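Local coordinates for protein cortical-lytic enzyme (Clostridium perfringens, PDB 5JIP) that acts as a muramidase in hydrolysis of the spore-cortex peptidoglycan during germination, probably through a lysozyme-like activity, at residues A[41-44]-A[49-52]; A[91-96]-A[140-145]; A[129-134]-A[146-151]; A[161-164]-A[168-171]; A[175-180]-A[188-193]. One frame throughout, in Å; residues are numbered along the deposited sequence.

Interaction 1: A[41-44]-A[49-52]; sequences RASG and KLRI
Gly44 and Arg51 form an antiparallel hydrogen-bonded pair, and both conventional polar links between the two segments belong to it. Arg51 N donates to Gly44 O over 2.9 Å, an almost straight bond (168° at the hydrogen). The return bond, from Gly44 N to Arg51 O, is weak: it spans 3.1 Å and bends to 135°. Each carbonyl also receives a CA-H...O contact. Ser43 CA lies 3.3 Å from Arg51 O, while Leu50 CA approaches Gly44 O to 3.5 Å.

Ser43 and Ile52 follow as a non-hydrogen-bonded pair, which completes the ladder of a beta hairpin between strand 38-44 and the short strand 51-52. Strand 38-44 also runs parallel to strands 15-19 and 70-75 in the TIM-barrel-like sheet, and the hairpin therefore branches from that sheet.

Side-chain packing is slight. Leu50 CD2 reaches Ser43 CB at 4.0 Å, with the leucine CG turned away from its own backbone N (chi1 -169°). Ile52 uses its longer branch instead, and its CG1 rests against the backbone carbonyl oxygen of Ala42, 3.6 Å from Ala42 O. Ser43 OG takes no part here, being hydrogen-bonded to His74 ND1. Helix 83-100 packs on the same residues, through Phe92 on Ala42 and Ser43, Gln91 on Leu50 and Val95 on Ile52.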
# COMPACT_ATOMS: atom_id res chain seq x y z
N ARG A 41 -17.26 -1.32 -24.68
CA ARG A 41 -17.05 -2.71 -25.04
C ARG A 41 -15.89 -2.82 -26.00
O ARG A 41 -15.87 -2.18 -27.06
CB ARG A 41 -18.31 -3.33 -25.67
CG ARG A 41 -18.10 -4.84 -25.96
CD ARG A 41 -19.41 -5.56 -26.32
NE ARG A 41 -19.88 -5.22 -27.66
CZ ARG A 41 -20.82 -5.89 -28.31
NH1 ARG A 41 -21.43 -6.91 -27.71
NH2 ARG A 41 -21.15 -5.54 -29.55
N ALA A 42 -14.93 -3.65 -25.64
CA ALA A 42 -13.84 -4.00 -26.55
C ALA A 42 -14.22 -5.19 -27.39
O ALA A 42 -13.99 -5.18 -28.61
CB ALA A 42 -12.57 -4.32 -25.78
N SER A 43 -14.75 -6.24 -26.76
CA SER A 43 -14.92 -7.53 -27.41
C SER A 43 -15.99 -8.30 -26.66
O SER A 43 -16.45 -7.89 -25.59
CB SER A 43 -13.62 -8.35 -27.42
OG SER A 43 -13.08 -8.48 -26.10
N GLY A 44 -16.36 -9.43 -27.23
CA GLY A 44 -17.37 -10.26 -26.62
C GLY A 44 -17.49 -11.58 -27.34
O GLY A 44 -17.20 -11.68 -28.53
N LYS A 49 -18.72 -16.84 -30.70
CA LYS A 49 -17.34 -16.67 -31.11
C LYS A 49 -16.91 -15.25 -30.72
O LYS A 49 -17.74 -14.37 -30.53
CB LYS A 49 -17.14 -16.88 -32.62
CG LYS A 49 -17.66 -15.74 -33.52
CD LYS A 49 -17.16 -15.89 -34.97
CE LYS A 49 -17.31 -14.59 -35.75
NZ LYS A 49 -17.65 -14.82 -37.19
N LEU A 50 -15.59 -15.06 -30.64
CA LEU A 50 -15.02 -13.76 -30.31
C LEU A 50 -15.30 -12.75 -31.43
O LEU A 50 -14.94 -12.99 -32.59
CB LEU A 50 -13.51 -13.90 -30.10
CG LEU A 50 -12.74 -12.71 -29.51
CD1 LEU A 50 -12.58 -11.53 -30.47
CD2 LEU A 50 -13.39 -12.24 -28.24
N ARG A 51 -15.92 -11.64 -31.08
CA ARG A 51 -16.10 -10.52 -32.01
C ARG A 51 -15.57 -9.24 -31.38
O ARG A 51 -15.97 -8.88 -30.27
CB ARG A 51 -17.57 -10.34 -32.36
CG ARG A 51 -18.13 -11.50 -33.15
CD ARG A 51 -19.60 -11.33 -33.43
NE ARG A 51 -20.01 -12.24 -34.50
CZ ARG A 51 -21.21 -12.24 -35.06
NH1 ARG A 51 -22.15 -11.37 -34.66
NH2 ARG A 51 -21.46 -13.11 -36.03
N ILE A 52 -14.75 -8.51 -32.14
CA ILE A 52 -14.38 -7.17 -31.71
C ILE A 52 -15.59 -6.28 -31.85
O ILE A 52 -16.35 -6.38 -32.83
CB ILE A 52 -13.20 -6.63 -32.55
CG1 ILE A 52 -12.74 -5.29 -31.99
CG2 ILE A 52 -13.61 -6.41 -33.99
CD1 ILE A 52 -11.39 -4.83 -32.55

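Interaction 2: A[91-96]-A[140-145]; sequences QFIDVL and EKTRRR
A small apolar contact near the surface joins the middle of helix 83-100 to the C-terminal end of helix 124-142, with Ile93 meeting Lys141 and Thr142. Ile93 CD1 lies 3.6 Å from Lys141 CB, and the two side chains cross at about a right angle. The lysine contributes only the root of its chain, for its bend at chi2 (-76°) carries the amino group away. One residue on, Thr142 CG2 sits 3.7 Å from Ile93 CG1.

Both helices belong to the helical layer outside the barrel of this family 25 glycosidase, where Ile93 also touches Phe138 of helix 124-142. The threonine hydroxyl serves the helix end rather than Ile93. In an ST turn, Arg144 N donates to Thr142 OG1 over 3.0 Å at 154°, and the same oxygen is hydrogen-bonded to Phe138 O. Between Thr142 and Arg144, Arg143 leaves helical geometry with a positive phi of 57°, and its guanidinium pairs with Glu301.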
# COMPACT_ATOMS: atom_id res chain seq x y z
N GLN A 91 -7.62 -13.24 -26.11
CA GLN A 91 -8.27 -12.47 -27.17
C GLN A 91 -8.53 -11.04 -26.72
O GLN A 91 -8.32 -10.08 -27.48
CB GLN A 91 -9.58 -13.13 -27.58
CG GLN A 91 -9.40 -14.45 -28.36
CD GLN A 91 -10.70 -15.25 -28.46
OE1 GLN A 91 -11.58 -15.15 -27.61
NE2 GLN A 91 -10.82 -16.07 -29.49
N PHE A 92 -9.01 -10.88 -25.49
CA PHE A 92 -9.26 -9.57 -24.92
C PHE A 92 -7.98 -8.74 -24.85
O PHE A 92 -7.96 -7.56 -25.24
CB PHE A 92 -9.88 -9.77 -23.54
CG PHE A 92 -10.32 -8.51 -22.83
CD1 PHE A 92 -10.85 -7.43 -23.52
CD2 PHE A 92 -10.21 -8.44 -21.45
CE1 PHE A 92 -11.26 -6.30 -22.83
CE2 PHE A 92 -10.63 -7.31 -20.77
CZ PHE A 92 -11.14 -6.23 -21.45
N ILE A 93 -6.89 -9.35 -24.40
CA ILE A 93 -5.58 -8.70 -24.34
C ILE A 93 -5.18 -8.17 -25.71
O ILE A 93 -4.65 -7.07 -25.84
CB ILE A 93 -4.53 -9.69 -23.78
CG1 ILE A 93 -4.78 -9.90 -22.29
CG2 ILE A 93 -3.10 -9.19 -24.03
CD1 ILE A 93 -4.03 -11.09 -21.72
N ASP A 94 -5.39 -8.98 -26.74
CA ASP A 94 -5.09 -8.59 -28.11
C ASP A 94 -5.95 -7.41 -28.54
O ASP A 94 -5.43 -6.39 -29.01
CB ASP A 94 -5.28 -9.82 -29.00
CG ASP A 94 -5.06 -9.57 -30.49
OD1 ASP A 94 -4.69 -8.46 -30.92
OD2 ASP A 94 -5.27 -10.54 -31.26
N VAL A 95 -7.27 -7.50 -28.32
CA VAL A 95 -8.16 -6.41 -28.76
C VAL A 95 -7.84 -5.12 -28.03
O VAL A 95 -7.80 -4.04 -28.64
CB VAL A 95 -9.63 -6.81 -28.58
CG1 VAL A 95 -10.60 -5.65 -28.90
CG2 VAL A 95 -9.93 -7.98 -29.47
N LEU A 96 -7.64 -5.19 -26.71
CA LEU A 96 -7.32 -3.98 -25.95
C LEU A 96 -6.16 -3.22 -26.57
O LEU A 96 -6.22 -1.99 -26.70
CB LEU A 96 -6.99 -4.32 -24.50
CG LEU A 96 -8.17 -4.70 -23.62
CD1 LEU A 96 -7.67 -5.41 -22.36
CD2 LEU A 96 -9.06 -3.52 -23.24
N GLU A 140 -1.59 -12.11 -15.19
CA GLU A 140 -0.25 -12.63 -15.43
C GLU A 140 0.35 -12.02 -16.69
O GLU A 140 1.51 -11.61 -16.72
CB GLU A 140 -0.35 -14.16 -15.50
CG GLU A 140 0.89 -14.87 -15.86
CD GLU A 140 0.62 -15.90 -16.93
OE1 GLU A 140 -0.33 -16.71 -16.79
OE2 GLU A 140 1.35 -15.85 -17.93
N LYS A 141 -0.46 -11.90 -17.73
CA LYS A 141 0.02 -11.46 -19.03
C LYS A 141 0.18 -9.94 -19.11
O LYS A 141 1.05 -9.46 -19.83
CB LYS A 141 -0.93 -11.95 -20.11
CG LYS A 141 -0.85 -13.45 -20.37
CD LYS A 141 0.39 -13.81 -21.17
CE LYS A 141 0.50 -15.31 -21.38
NZ LYS A 141 1.70 -15.65 -22.17
N THR A 142 -0.64 -9.17 -18.38
CA THR A 142 -0.67 -7.73 -18.56
C THR A 142 -0.06 -6.96 -17.39
O THR A 142 0.30 -5.81 -17.58
CB THR A 142 -2.11 -7.23 -18.74
OG1 THR A 142 -2.84 -7.44 -17.52
CG2 THR A 142 -2.76 -7.93 -19.91
N ARG A 143 0.10 -7.58 -16.22
CA ARG A 143 0.43 -6.87 -14.98
C ARG A 143 -0.61 -5.80 -14.65
O ARG A 143 -0.30 -4.87 -13.90
CB ARG A 143 1.84 -6.27 -15.03
CG ARG A 143 2.48 -6.15 -13.65
CD ARG A 143 3.74 -5.30 -13.67
NE ARG A 143 4.42 -5.28 -12.38
CZ ARG A 143 5.29 -4.34 -12.02
NH1 ARG A 143 5.60 -3.35 -12.82
NH2 ARG A 143 5.85 -4.41 -10.83
N ARG A 144 -1.81 -5.90 -15.20
CA ARG A 144 -2.93 -5.01 -14.89
C ARG A 144 -4.00 -5.76 -14.12
O ARG A 144 -4.40 -6.87 -14.50
CB ARG A 144 -3.57 -4.43 -16.17
CG ARG A 144 -2.73 -3.44 -16.94
CD ARG A 144 -2.60 -2.14 -16.21
NE ARG A 144 -3.90 -1.48 -15.98
CZ ARG A 144 -4.51 -0.65 -16.82
NH1 ARG A 144 -3.98 -0.31 -17.99
NH2 ARG A 144 -5.66 -0.11 -16.47
N ARG A 145 -4.52 -5.13 -13.08
CA ARG A 145 -5.70 -5.62 -12.39
C ARG A 145 -6.93 -5.66 -13.28
O ARG A 145 -7.22 -4.73 -14.04
CB ARG A 145 -6.03 -4.75 -11.19
CG ARG A 145 -5.00 -4.66 -10.09
CD ARG A 145 -4.66 -6.01 -9.46
NE ARG A 145 -5.79 -6.87 -9.16
CZ ARG A 145 -6.52 -6.83 -8.04
NH1 ARG A 145 -6.30 -5.91 -7.13
NH2 ARG A 145 -7.50 -7.72 -7.85

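Interaction 3: A[129-134]-A[146-151]; sequences NWIDRF and LMLYTG
Leu148 O accepts a hydrogen bond from Trp176 N over 2.8 Å, tying the strand of this contact to its parallel neighbour 175-178, while the leucine side chain turns to helix 124-142. At the start of the segment, Leu146 N is bonded to Glu139 OE2, so the helix holds the incoming backbone through its own carboxylate as well.

Across the contact itself everything is apolar and buried. Phe134 and Leu146 make the tighter pair: Leu146 CD2 comes to the edge of the ring, near its plane, 3.5 Å from Phe134 CD1. The neighbouring ring atom Phe134 CE1 is 3.8 Å from that same Leu146 CD2, hence one methyl spans one side of the ring rim. A chi1 of -173° swings the phenylalanine ring off the helix and in to the leucine.

Strand 111-113, helix 124-142 and strand 147-151 form a right-handed beta-alpha-beta unit of the kind repeated in TIM-barrel folds, and this contact is the packing of its helix on its second strand and on the residue leading into it. Phe134 also touches Leu112, thereby bridging to the first strand of the unit.

Ile131 and Leu148 add a looser pair, with Ile131 CG2 4.2 Å from Leu148 CD1 and the side chains crossing at about a right angle.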
# COMPACT_ATOMS: atom_id res chain seq x y z
N ASN A 129 -14.66 -20.76 -11.01
CA ASN A 129 -13.39 -21.25 -11.54
C ASN A 129 -13.08 -20.65 -12.91
O ASN A 129 -11.92 -20.35 -13.22
CB ASN A 129 -13.40 -22.77 -11.62
CG ASN A 129 -13.16 -23.43 -10.29
OD1 ASN A 129 -12.91 -22.76 -9.27
ND2 ASN A 129 -13.22 -24.75 -10.28
N TRP A 130 -14.09 -20.51 -13.77
CA TRP A 130 -13.86 -19.95 -15.10
C TRP A 130 -13.43 -18.48 -15.01
O TRP A 130 -12.46 -18.07 -15.63
CB TRP A 130 -15.12 -20.11 -15.95
CG TRP A 130 -14.89 -19.76 -17.37
CD1 TRP A 130 -14.61 -20.61 -18.40
CD2 TRP A 130 -14.92 -18.44 -17.94
NE1 TRP A 130 -14.45 -19.91 -19.57
CE2 TRP A 130 -14.63 -18.57 -19.31
CE3 TRP A 130 -15.15 -17.16 -17.41
CZ2 TRP A 130 -14.60 -17.46 -20.18
CZ3 TRP A 130 -15.10 -16.07 -18.26
CH2 TRP A 130 -14.83 -16.23 -19.63
N ILE A 131 -14.14 -17.69 -14.20
CA ILE A 131 -13.77 -16.29 -14.00
C ILE A 131 -12.36 -16.19 -13.43
O ILE A 131 -11.54 -15.40 -13.89
CB ILE A 131 -14.79 -15.61 -13.08
CG1 ILE A 131 -16.16 -15.63 -13.75
CG2 ILE A 131 -14.31 -14.20 -12.69
CD1 ILE A 131 -17.25 -15.18 -12.82
N ASP A 132 -12.08 -16.99 -12.40
CA ASP A 132 -10.80 -16.96 -11.72
C ASP A 132 -9.66 -17.32 -12.68
O ASP A 132 -8.57 -16.75 -12.59
CB ASP A 132 -10.88 -17.95 -10.55
CG ASP A 132 -9.88 -17.66 -9.44
OD1 ASP A 132 -9.38 -16.52 -9.33
OD2 ASP A 132 -9.62 -18.60 -8.67
N ARG A 133 -9.90 -18.26 -13.59
CA ARG A 133 -8.87 -18.61 -14.56
C ARG A 133 -8.64 -17.47 -15.53
O ARG A 133 -7.49 -17.17 -15.89
CB ARG A 133 -9.28 -19.88 -15.32
CG ARG A 133 -8.38 -20.22 -16.51
CD ARG A 133 -6.95 -20.56 -16.09
NE ARG A 133 -6.93 -21.69 -15.17
CZ ARG A 133 -6.82 -22.97 -15.53
NH1 ARG A 133 -6.82 -23.92 -14.60
NH2 ARG A 133 -6.71 -23.30 -16.81
N PHE A 134 -9.72 -16.85 -15.99
CA PHE A 134 -9.62 -15.67 -16.85
C PHE A 134 -8.81 -14.58 -16.14
O PHE A 134 -7.84 -14.05 -16.69
CB PHE A 134 -11.01 -15.17 -17.21
CG PHE A 134 -11.03 -14.05 -18.24
CD1 PHE A 134 -10.63 -12.76 -17.91
CD2 PHE A 134 -11.45 -14.30 -19.53
CE1 PHE A 134 -10.64 -11.73 -18.87
CE2 PHE A 134 -11.48 -13.26 -20.50
CZ PHE A 134 -11.07 -11.99 -20.16
N LEU A 146 -7.68 -6.75 -13.15
CA LEU A 146 -8.94 -6.97 -13.85
C LEU A 146 -10.12 -6.71 -12.92
O LEU A 146 -10.20 -7.29 -11.83
CB LEU A 146 -8.98 -8.42 -14.36
CG LEU A 146 -10.22 -8.83 -15.15
CD1 LEU A 146 -10.27 -8.08 -16.48
CD2 LEU A 146 -10.25 -10.33 -15.37
N MET A 147 -11.03 -5.84 -13.35
CA MET A 147 -12.29 -5.60 -12.62
C MET A 147 -13.38 -6.52 -13.16
O MET A 147 -13.41 -6.82 -14.36
CB MET A 147 -12.72 -4.13 -12.74
CG MET A 147 -14.08 -3.82 -12.12
SD MET A 147 -14.26 -2.14 -11.50
CE MET A 147 -14.29 -1.22 -13.02
N LEU A 148 -14.23 -7.02 -12.25
CA LEU A 148 -15.38 -7.85 -12.59
C LEU A 148 -16.65 -7.02 -12.61
O LEU A 148 -16.96 -6.30 -11.65
CB LEU A 148 -15.55 -9.01 -11.60
CG LEU A 148 -16.75 -9.93 -11.89
CD1 LEU A 148 -16.48 -10.69 -13.13
CD2 LEU A 148 -17.00 -10.85 -10.70
N TYR A 149 -17.37 -7.08 -13.73
CA TYR A 149 -18.72 -6.56 -13.82
C TYR A 149 -19.73 -7.70 -13.77
O TYR A 149 -19.60 -8.68 -14.53
CB TYR A 149 -18.95 -5.76 -15.10
CG TYR A 149 -20.42 -5.44 -15.32
CD1 TYR A 149 -21.29 -6.39 -15.87
CD2 TYR A 149 -20.94 -4.19 -15.03
CE1 TYR A 149 -22.62 -6.13 -16.06
CE2 TYR A 149 -22.31 -3.91 -15.26
CZ TYR A 149 -23.13 -4.89 -15.77
OH TYR A 149 -24.47 -4.67 -16.01
N THR A 150 -20.74 -7.56 -12.92
CA THR A 150 -21.85 -8.49 -12.91
C THR A 150 -23.00 -7.81 -12.19
O THR A 150 -22.82 -6.79 -11.54
CB THR A 150 -21.45 -9.83 -12.25
OG1 THR A 150 -22.46 -10.80 -12.50
CG2 THR A 150 -21.29 -9.68 -10.79
N GLY A 151 -24.19 -8.41 -12.30
CA GLY A 151 -25.38 -7.89 -11.66
C GLY A 151 -25.68 -8.54 -10.32
O GLY A 151 -25.29 -9.67 -10.05

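Interaction 4: A[161-164]-A[168-171]; sequences FKVP and YPLS
Lys162 and Tyr168 bring the two segments closest, with Lys162 CA 5.0 Å from Tyr168 CA, and from Tyr168 to Ser171 the chain makes a type I beta turn. Tyr168 O is gripped twice by the last residue of that turn. Ser171 N donates to Tyr168 O over 3.2 Å, and Ser171 OG donates to it in the carbonyl plane. A water links the segments: it donates to Phe161 O at 2.9 Å and accepts from Leu170 N at a like distance, satisfying both backbone groups.

The aliphatic chain of Lys162 lies against the tyrosine, its CG over one face of the ring but offset toward the rim. The nearest approach is Lys162 CB to Tyr168 CE1, 3.7 Å. Because CG is anti to the backbone N (chi1 -174°) and the chain is extended beyond it, Lys162 CD continues along the ring to within 3.9 Å of Tyr168 OH. Val163 CG2 rests on Pro169 CD at 3.7 Å. Farther inward, Leu170 CD1 lies 3.9 Å from Phe161 CD2.

The segments belong to the long connection from helix 152-157 to strand 175-178. Val163 and Leu170 both rest on Val128 of helix 124-142, while Phe161 and Leu170 touch Trp196 in the loop that leads to strand 201-208.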
# COMPACT_ATOMS: atom_id res chain seq x y z
N PHE A 161 -21.90 -16.17 -5.18
CA PHE A 161 -20.55 -16.51 -5.62
C PHE A 161 -19.76 -17.18 -4.50
O PHE A 161 -18.52 -17.16 -4.49
CB PHE A 161 -19.78 -15.28 -6.12
CG PHE A 161 -20.14 -14.85 -7.51
CD1 PHE A 161 -21.15 -15.47 -8.24
CD2 PHE A 161 -19.42 -13.82 -8.10
CE1 PHE A 161 -21.45 -15.04 -9.54
CE2 PHE A 161 -19.72 -13.41 -9.38
CZ PHE A 161 -20.75 -14.02 -10.10
N LYS A 162 -20.45 -17.82 -3.57
CA LYS A 162 -19.79 -18.63 -2.55
C LYS A 162 -19.48 -20.01 -3.12
O LYS A 162 -20.38 -20.70 -3.60
CB LYS A 162 -20.66 -18.75 -1.31
CG LYS A 162 -19.96 -19.48 -0.16
CD LYS A 162 -20.75 -19.36 1.13
CE LYS A 162 -19.93 -19.87 2.31
NZ LYS A 162 -20.69 -19.94 3.60
N VAL A 163 -18.22 -20.39 -3.10
CA VAL A 163 -17.78 -21.67 -3.64
C VAL A 163 -17.68 -22.65 -2.48
O VAL A 163 -16.94 -22.38 -1.53
CB VAL A 163 -16.45 -21.55 -4.37
CG1 VAL A 163 -15.94 -22.95 -4.79
CG2 VAL A 163 -16.63 -20.63 -5.59
N PRO A 164 -18.35 -23.80 -2.54
CA PRO A 164 -18.22 -24.81 -1.47
C PRO A 164 -16.77 -25.11 -1.12
O PRO A 164 -15.95 -25.42 -1.99
CB PRO A 164 -18.92 -26.03 -2.07
CG PRO A 164 -19.98 -25.44 -2.96
CD PRO A 164 -19.34 -24.20 -3.55
N TYR A 168 -15.10 -17.09 -0.97
CA TYR A 168 -15.44 -16.17 -2.06
C TYR A 168 -14.14 -15.89 -2.80
O TYR A 168 -13.46 -14.90 -2.51
CB TYR A 168 -16.05 -14.88 -1.53
CG TYR A 168 -17.32 -15.05 -0.77
CD1 TYR A 168 -18.54 -15.10 -1.43
CD2 TYR A 168 -17.31 -15.16 0.62
CE1 TYR A 168 -19.73 -15.24 -0.73
CE2 TYR A 168 -18.48 -15.30 1.33
CZ TYR A 168 -19.69 -15.35 0.65
OH TYR A 168 -20.86 -15.49 1.35
N PRO A 169 -13.76 -16.75 -3.75
CA PRO A 169 -12.46 -16.58 -4.42
C PRO A 169 -12.35 -15.30 -5.25
O PRO A 169 -11.22 -14.88 -5.54
CB PRO A 169 -12.36 -17.82 -5.32
CG PRO A 169 -13.33 -18.84 -4.71
CD PRO A 169 -14.44 -17.99 -4.17
N LEU A 170 -13.45 -14.69 -5.66
CA LEU A 170 -13.35 -13.49 -6.49
C LEU A 170 -13.42 -12.19 -5.68
O LEU A 170 -13.39 -11.11 -6.29
CB LEU A 170 -14.46 -13.49 -7.53
CG LEU A 170 -14.57 -14.76 -8.36
CD1 LEU A 170 -15.77 -14.66 -9.27
CD2 LEU A 170 -13.27 -15.10 -9.11
N SER A 171 -13.50 -12.27 -4.35
CA SER A 171 -13.78 -11.09 -3.53
C SER A 171 -12.61 -10.12 -3.48
O SER A 171 -12.75 -9.02 -2.93
CB SER A 171 -14.17 -11.52 -2.11
OG SER A 171 -13.11 -12.17 -1.41
O HOH W 1 -16.22 -15.40 -5.05

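Interaction 5: A[175-180]-A[188-193]; sequences LWIAMY and RIPPNV
Met179 reaches across to the backbone around Ile189 and Pro190, and its torsions explain how. The chain leaves with CG anti to the backbone N (chi1 -176°) and stays extended through chi2, before chi3 (75°) bends the terminal methyl over the peptide group. There Met179 CE lies 3.4 Å from Ile189 C and 3.7 Å from Pro190 N. The sulfur sits farther along the proline pair, with Met179 SD 4.1 Å from Pro191 CD.

Ile177, two residues earlier and pointing to the same side, divides its branches between two partners. Its CG1 branch, anti to the backbone N (chi1 -170°), carries CD1 to Val193, where Ile177 CD1 and Val193 CG2 are 4.1 Å apart and the side chains cross at about a right angle. The CG2 methyl of Ile177 meets Pro190 CB at 4.2 Å.

Residues 188-193 belong to the connection that leaves barrel strand 175-178 and returns as the parallel strand 201-208. Leu152 of helix 152-157 touches Met179, Pro191 and Val193, while Trp202 of strand 201-208 packs on Pro190.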
# COMPACT_ATOMS: atom_id res chain seq x y z
N LEU A 175 -14.91 -4.75 -7.92
CA LEU A 175 -16.28 -5.06 -8.30
C LEU A 175 -16.99 -3.86 -8.92
O LEU A 175 -17.10 -2.79 -8.30
CB LEU A 175 -17.09 -5.54 -7.09
CG LEU A 175 -18.57 -5.82 -7.35
CD1 LEU A 175 -18.73 -6.98 -8.30
CD2 LEU A 175 -19.26 -6.08 -6.04
N TRP A 176 -17.51 -4.08 -10.11
CA TRP A 176 -18.45 -3.17 -10.77
C TRP A 176 -19.81 -3.86 -10.73
O TRP A 176 -20.06 -4.83 -11.46
CB TRP A 176 -17.94 -2.90 -12.18
CG TRP A 176 -18.78 -2.02 -13.05
CD1 TRP A 176 -19.92 -1.33 -12.74
CD2 TRP A 176 -18.50 -1.74 -14.41
NE1 TRP A 176 -20.36 -0.63 -13.83
CE2 TRP A 176 -19.51 -0.87 -14.88
CE3 TRP A 176 -17.50 -2.15 -15.29
CZ2 TRP A 176 -19.55 -0.42 -16.20
CZ3 TRP A 176 -17.52 -1.69 -16.60
CH2 TRP A 176 -18.55 -0.84 -17.04
N ILE A 177 -20.67 -3.42 -9.83
CA ILE A 177 -21.92 -4.11 -9.59
C ILE A 177 -23.05 -3.36 -10.26
O ILE A 177 -23.14 -2.13 -10.19
CB ILE A 177 -22.22 -4.30 -8.09
CG1 ILE A 177 -23.41 -5.25 -7.93
CG2 ILE A 177 -22.43 -2.96 -7.40
CD1 ILE A 177 -23.64 -5.72 -6.51
N ALA A 178 -23.92 -4.11 -10.92
CA ALA A 178 -25.14 -3.56 -11.50
C ALA A 178 -26.31 -3.85 -10.57
O ALA A 178 -26.54 -5.01 -10.22
CB ALA A 178 -25.39 -4.16 -12.88
N MET A 179 -27.03 -2.80 -10.18
CA MET A 179 -28.29 -2.93 -9.47
C MET A 179 -29.11 -1.70 -9.84
O MET A 179 -28.78 -0.59 -9.40
CB MET A 179 -28.11 -3.00 -7.96
CG MET A 179 -29.48 -3.24 -7.29
SD MET A 179 -29.39 -2.78 -5.61
CE MET A 179 -29.42 -0.99 -5.76
N TYR A 180 -30.18 -1.92 -10.59
CA TYR A 180 -30.96 -0.84 -11.18
C TYR A 180 -32.08 -0.41 -10.23
O TYR A 180 -32.93 -1.22 -9.85
CB TYR A 180 -31.53 -1.30 -12.53
CG TYR A 180 -30.48 -1.69 -13.54
CD1 TYR A 180 -29.15 -1.30 -13.40
CD2 TYR A 180 -30.82 -2.44 -14.65
CE1 TYR A 180 -28.20 -1.66 -14.35
CE2 TYR A 180 -29.92 -2.79 -15.58
CZ TYR A 180 -28.60 -2.41 -15.44
OH TYR A 180 -27.72 -2.82 -16.41
N ARG A 188 -32.61 0.01 -2.34
CA ARG A 188 -32.30 1.38 -2.75
C ARG A 188 -30.83 1.54 -3.14
O ARG A 188 -30.50 2.34 -4.02
CB ARG A 188 -32.64 2.34 -1.60
CG ARG A 188 -32.31 3.81 -1.84
CD ARG A 188 -32.63 4.70 -0.61
NE ARG A 188 -31.80 4.35 0.56
CZ ARG A 188 -30.56 4.77 0.75
NH1 ARG A 188 -29.99 5.57 -0.15
NH2 ARG A 188 -29.89 4.40 1.86
N ILE A 189 -29.93 0.87 -2.43
CA ILE A 189 -28.49 0.94 -2.72
C ILE A 189 -27.93 -0.48 -2.71
O ILE A 189 -28.57 -1.41 -2.19
CB ILE A 189 -27.74 1.82 -1.69
CG1 ILE A 189 -28.04 1.37 -0.25
CG2 ILE A 189 -28.08 3.29 -1.88
CD1 ILE A 189 -27.15 2.06 0.79
N PRO A 190 -26.75 -0.68 -3.28
CA PRO A 190 -26.20 -2.03 -3.37
C PRO A 190 -25.94 -2.61 -1.98
O PRO A 190 -25.24 -2.00 -1.15
CB PRO A 190 -24.89 -1.84 -4.16
CG PRO A 190 -25.14 -0.59 -5.00
CD PRO A 190 -25.94 0.29 -4.06
N PRO A 191 -26.47 -3.78 -1.69
CA PRO A 191 -26.08 -4.47 -0.46
C PRO A 191 -24.69 -5.06 -0.59
O PRO A 191 -24.19 -5.30 -1.68
CB PRO A 191 -27.13 -5.57 -0.32
CG PRO A 191 -27.45 -5.93 -1.69
CD PRO A 191 -27.40 -4.62 -2.48
N ASN A 192 -24.09 -5.35 0.56
CA ASN A 192 -22.80 -6.03 0.57
C ASN A 192 -23.03 -7.51 0.27
O ASN A 192 -23.84 -8.17 0.94
CB ASN A 192 -22.09 -5.80 1.90
CG ASN A 192 -21.58 -4.34 2.07
OD1 ASN A 192 -21.38 -3.59 1.09
ND2 ASN A 192 -21.35 -3.95 3.30
N VAL A 193 -22.36 -8.04 -0.75
CA VAL A 193 -22.59 -9.38 -1.26
C VAL A 193 -21.28 -9.96 -1.77
O VAL A 193 -20.31 -9.25 -2.01
CB VAL A 193 -23.65 -9.41 -2.39
CG1 VAL A 193 -25.02 -8.99 -1.87
CG2 VAL A 193 -23.25 -8.55 -3.54

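In the fold
Interactions 1, 3 and 5 reach the same barrel sheet, and interaction 2 packs helices outside it. Interactions 1 and 2 touch, Ala42 O lying 3.4 Å from Val95 CG1; interactions 2 and 3 share helix 124-142 and meet where Phe92 CD2 is 3.9 Å from Phe134 CZ. Interaction 3 continues into interaction 4 through Ile131 CG2 and Leu170 CD1, 3.7 Å apart, and into interaction 5 across neighbouring strands. All five lie away from the magnesium site of Asp227, Met230, Asp258 and Asp304; the Leu146 side chain is about 14 Å from the ion. A buffer molecule hydrogen-bonded to Tyr180 N lies about 4 Å from the Met179 side chain and may mark a pocket beside interaction 5.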